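Local atomic coordinates of antifreeze protein (Marinomonas primoryensis, PDB entry 3P4G), a protein that binds to ice crystals and thereby restrains their growth, using a calcium-dependent right-handed beta-helix whose surface orders anchored clathrate waters. Residues 105-111 with 125-131. Numbering follows the deposited sequence. Where two conformers were deposited one is given.
Sequences IYIKGDV and YIGGNLS
Y106 and Y125 stack with their rings in an offset parallel arrangement, planes 1° apart and centroids 4.1 Å apart, on the outer face of two neighbouring coils of a right-handed calcium-binding beta-helix. In both tyrosines the ring carbon CG lies opposite the backbone N, which sends the two side chains off the strands in the same direction, side by side; Y106 CZ rests 3.4 Å from Y125 CE2. Behind them strands 104-107 and 123-126 run parallel: Y125 N donates to I105 O, I107 N to Y125 O, and G127 N to I107 O, the last at 2.7 Å.

The tight part is the inward face. I107 and I126 lie side by side there, while V111 crosses I126 at about a right angle and sets CG2 3.7 Å from I126 CG1. The other branch, V111 CG1, runs alongside L130 and meets its CD1. I126 and L130 continue onto I145 of the next coil.

The solvent side holds the partly exposed tyrosines, exposed S131 and a more polar turn, whose backbones still approach closely at G127 and G128. G128 N reaches G109 O from above the carbonyl plane in a bent bond (134° at hydrogen), whereas N129 N meets the anti lone pair of D110 OD1 at 2.8 Å. The same carboxylate-to-peptide link joins D91 to D110 N one coil earlier. Beyond it V111 N donates to N129 O and S131 N to V111 O, both nearly straight.

Backbone bonds thus fix the spacing of the coils, the aspartate carboxylate takes over a peptide N-H where the strand pairing lapses, and the buried aliphatic side chains and the Y106-Y125 pair stack in the same parallel register.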
loop_
_atom_site.group_PDB
_atom_site.type_symbol
_atom_site.label_atom_id
_atom_site.label_comp_id
_atom_site.label_asym_id
_atom_site.label_seq_id
_atom_site.Cartn_x
_atom_site.Cartn_y
_atom_site.Cartn_z
ATOM N N ILE A 105 4.238 -16.431 -5.255
ATOM C CA ILE A 105 5.032 -15.867 -6.404
ATOM C C ILE A 105 6.269 -15.141 -5.834
ATOM O O ILE A 105 6.165 -14.348 -4.880
ATOM C CB ILE A 105 4.217 -14.876 -7.200
ATOM C CG1 ILE A 105 3.062 -15.579 -7.936
ATOM C CG2 ILE A 105 5.095 -14.187 -8.255
ATOM C CD1 ILE A 105 2.116 -14.576 -8.640
ATOM N N TYR A 106 7.449 -15.424 -6.407
ATOM C CA TYR A 106 8.629 -14.739 -6.040
ATOM C C TYR A 106 9.355 -14.343 -7.308
ATOM O O TYR A 106 9.877 -15.214 -7.997
ATOM C CB TYR A 106 9.548 -15.688 -5.239
ATOM C CG TYR A 106 10.730 -15.001 -4.564
ATOM C CD1 TYR A 106 10.688 -14.667 -3.218
ATOM C CD2 TYR A 106 11.898 -14.677 -5.282
ATOM C CE1 TYR A 106 11.773 -14.071 -2.591
ATOM C CE2 TYR A 106 12.982 -14.033 -4.658
ATOM C CZ TYR A 106 12.905 -13.744 -3.317
ATOM O OH TYR A 106 13.977 -13.104 -2.686
ATOM N N ILE A 107 9.395 -13.046 -7.574
ATOM C CA ILE A 107 10.104 -12.474 -8.722
ATOM C C ILE A 107 11.231 -11.582 -8.174
ATOM O O ILE A 107 10.984 -10.622 -7.434
ATOM C CB ILE A 107 9.129 -11.629 -9.554
ATOM C CG1 ILE A 107 8.010 -12.529 -10.116
ATOM C CG2 ILE A 107 9.894 -10.837 -10.600
ATOM C CD1 ILE A 107 6.714 -11.763 -10.286
ATOM N N LYS A 108 12.472 -11.899 -8.526
ATOM C CA LYS A 108 13.608 -11.155 -7.970
ATOM C C LYS A 108 13.729 -9.770 -8.636
ATOM O O LYS A 108 14.153 -8.791 -8.002
ATOM C CB LYS A 108 14.904 -11.968 -8.190
ATOM C CG LYS A 108 16.115 -11.482 -7.459
ATOM C CD LYS A 108 17.365 -12.424 -7.649
ATOM C CE LYS A 108 18.681 -11.647 -7.328
ATOM N NZ LYS A 108 19.953 -12.323 -7.793
ATOM N N GLY A 109 13.404 -9.706 -9.917
ATOM C CA GLY A 109 13.654 -8.483 -10.743
ATOM C C GLY A 109 12.484 -7.486 -10.789
ATOM O O GLY A 109 11.621 -7.434 -9.883
ATOM N N ASP A 110 12.409 -6.732 -11.889
ATOM C CA ASP A 110 11.390 -5.681 -12.029
ATOM C C ASP A 110 10.222 -6.267 -12.779
ATOM O O ASP A 110 10.412 -7.189 -13.588
ATOM C CB ASP A 110 11.967 -4.574 -12.892
ATOM C CG ASP A 110 13.162 -3.883 -12.239
ATOM O OD1 ASP A 110 13.102 -3.535 -11.054
ATOM O OD2 ASP A 110 14.155 -3.631 -12.942
ATOM N N VAL A 111 9.041 -5.731 -12.517
ATOM C CA VAL A 111 7.846 -6.225 -13.149
ATOM C C VAL A 111 7.248 -5.066 -13.908
ATOM O O VAL A 111 6.870 -4.059 -13.301
ATOM C CB VAL A 111 6.826 -6.724 -12.095
ATOM C CG1 VAL A 111 5.382 -6.967 -12.796
ATOM C CG2 VAL A 111 7.372 -7.974 -11.427
ATOM N N TYR A 125 5.994 -11.675 -3.942
ATOM C CA TYR A 125 7.197 -10.933 -3.641
ATOM C C TYR A 125 7.777 -10.517 -5.003
ATOM O O TYR A 125 7.925 -11.379 -5.927
ATOM C CB TYR A 125 8.211 -11.843 -2.945
ATOM C CG TYR A 125 9.565 -11.235 -2.678
ATOM C CD1 TYR A 125 9.914 -10.804 -1.395
ATOM C CD2 TYR A 125 10.530 -11.098 -3.708
ATOM C CE1 TYR A 125 11.142 -10.230 -1.146
ATOM C CE2 TYR A 125 11.758 -10.539 -3.456
ATOM C CZ TYR A 125 12.053 -10.089 -2.165
ATOM O OH TYR A 125 13.291 -9.566 -1.879
ATOM N N ILE A 126 8.047 -9.215 -5.124
ATOM C CA ILE A 126 8.690 -8.619 -6.295
ATOM C C ILE A 126 9.895 -7.852 -5.716
ATOM O O ILE A 126 9.731 -6.896 -4.920
ATOM C CB ILE A 126 7.759 -7.712 -7.048
ATOM C CG1 ILE A 126 6.747 -8.576 -7.824
ATOM C CG2 ILE A 126 8.525 -6.773 -8.050
ATOM C CD1 ILE A 126 5.418 -7.767 -8.219
ATOM N N GLY A 127 11.092 -8.252 -6.128
ATOM C CA GLY A 127 12.332 -7.691 -5.526
ATOM C C GLY A 127 12.644 -6.267 -6.068
ATOM O O GLY A 127 13.158 -5.362 -5.370
ATOM N N GLY A 128 12.236 -6.058 -7.304
ATOM C CA GLY A 128 12.501 -4.784 -7.999
ATOM C C GLY A 128 11.328 -3.812 -7.938
ATOM O O GLY A 128 10.572 -3.766 -6.958
ATOM N N ASN A 129 11.199 -3.014 -9.007
ATOM C CA ASN A 129 10.076 -2.072 -9.121
ATOM C C ASN A 129 8.837 -2.643 -9.756
ATOM O O ASN A 129 8.918 -3.477 -10.664
ATOM C CB ASN A 129 10.519 -0.866 -9.995
ATOM C CG ASN A 129 11.732 -0.126 -9.399
ATOM O OD1 ASN A 129 12.688 0.227 -10.119
ATOM N ND2 ASN A 129 11.702 0.097 -8.110
ATOM N N LEU A 130 7.682 -2.141 -9.342
ATOM C CA LEU A 130 6.451 -2.599 -9.963
ATOM C C LEU A 130 5.975 -1.493 -10.866
ATOM O O LEU A 130 5.586 -0.422 -10.354
ATOM C CB LEU A 130 5.397 -2.922 -8.900
ATOM C CG LEU A 130 3.996 -3.283 -9.433
ATOM C CD1 LEU A 130 4.037 -4.660 -10.177
ATOM C CD2 LEU A 130 2.840 -3.264 -8.386
ATOM N N SER A 131 5.975 -1.739 -12.181
ATOM C CA SER A 131 5.479 -0.742 -13.155
ATOM C C SER A 131 4.360 -1.277 -14.047
ATOM O O SER A 131 3.938 -0.585 -14.975
ATOM C CB SER A 131 6.594 -0.137 -14.031
ATOM O OG SER A 131 7.307 -1.128 -14.756
#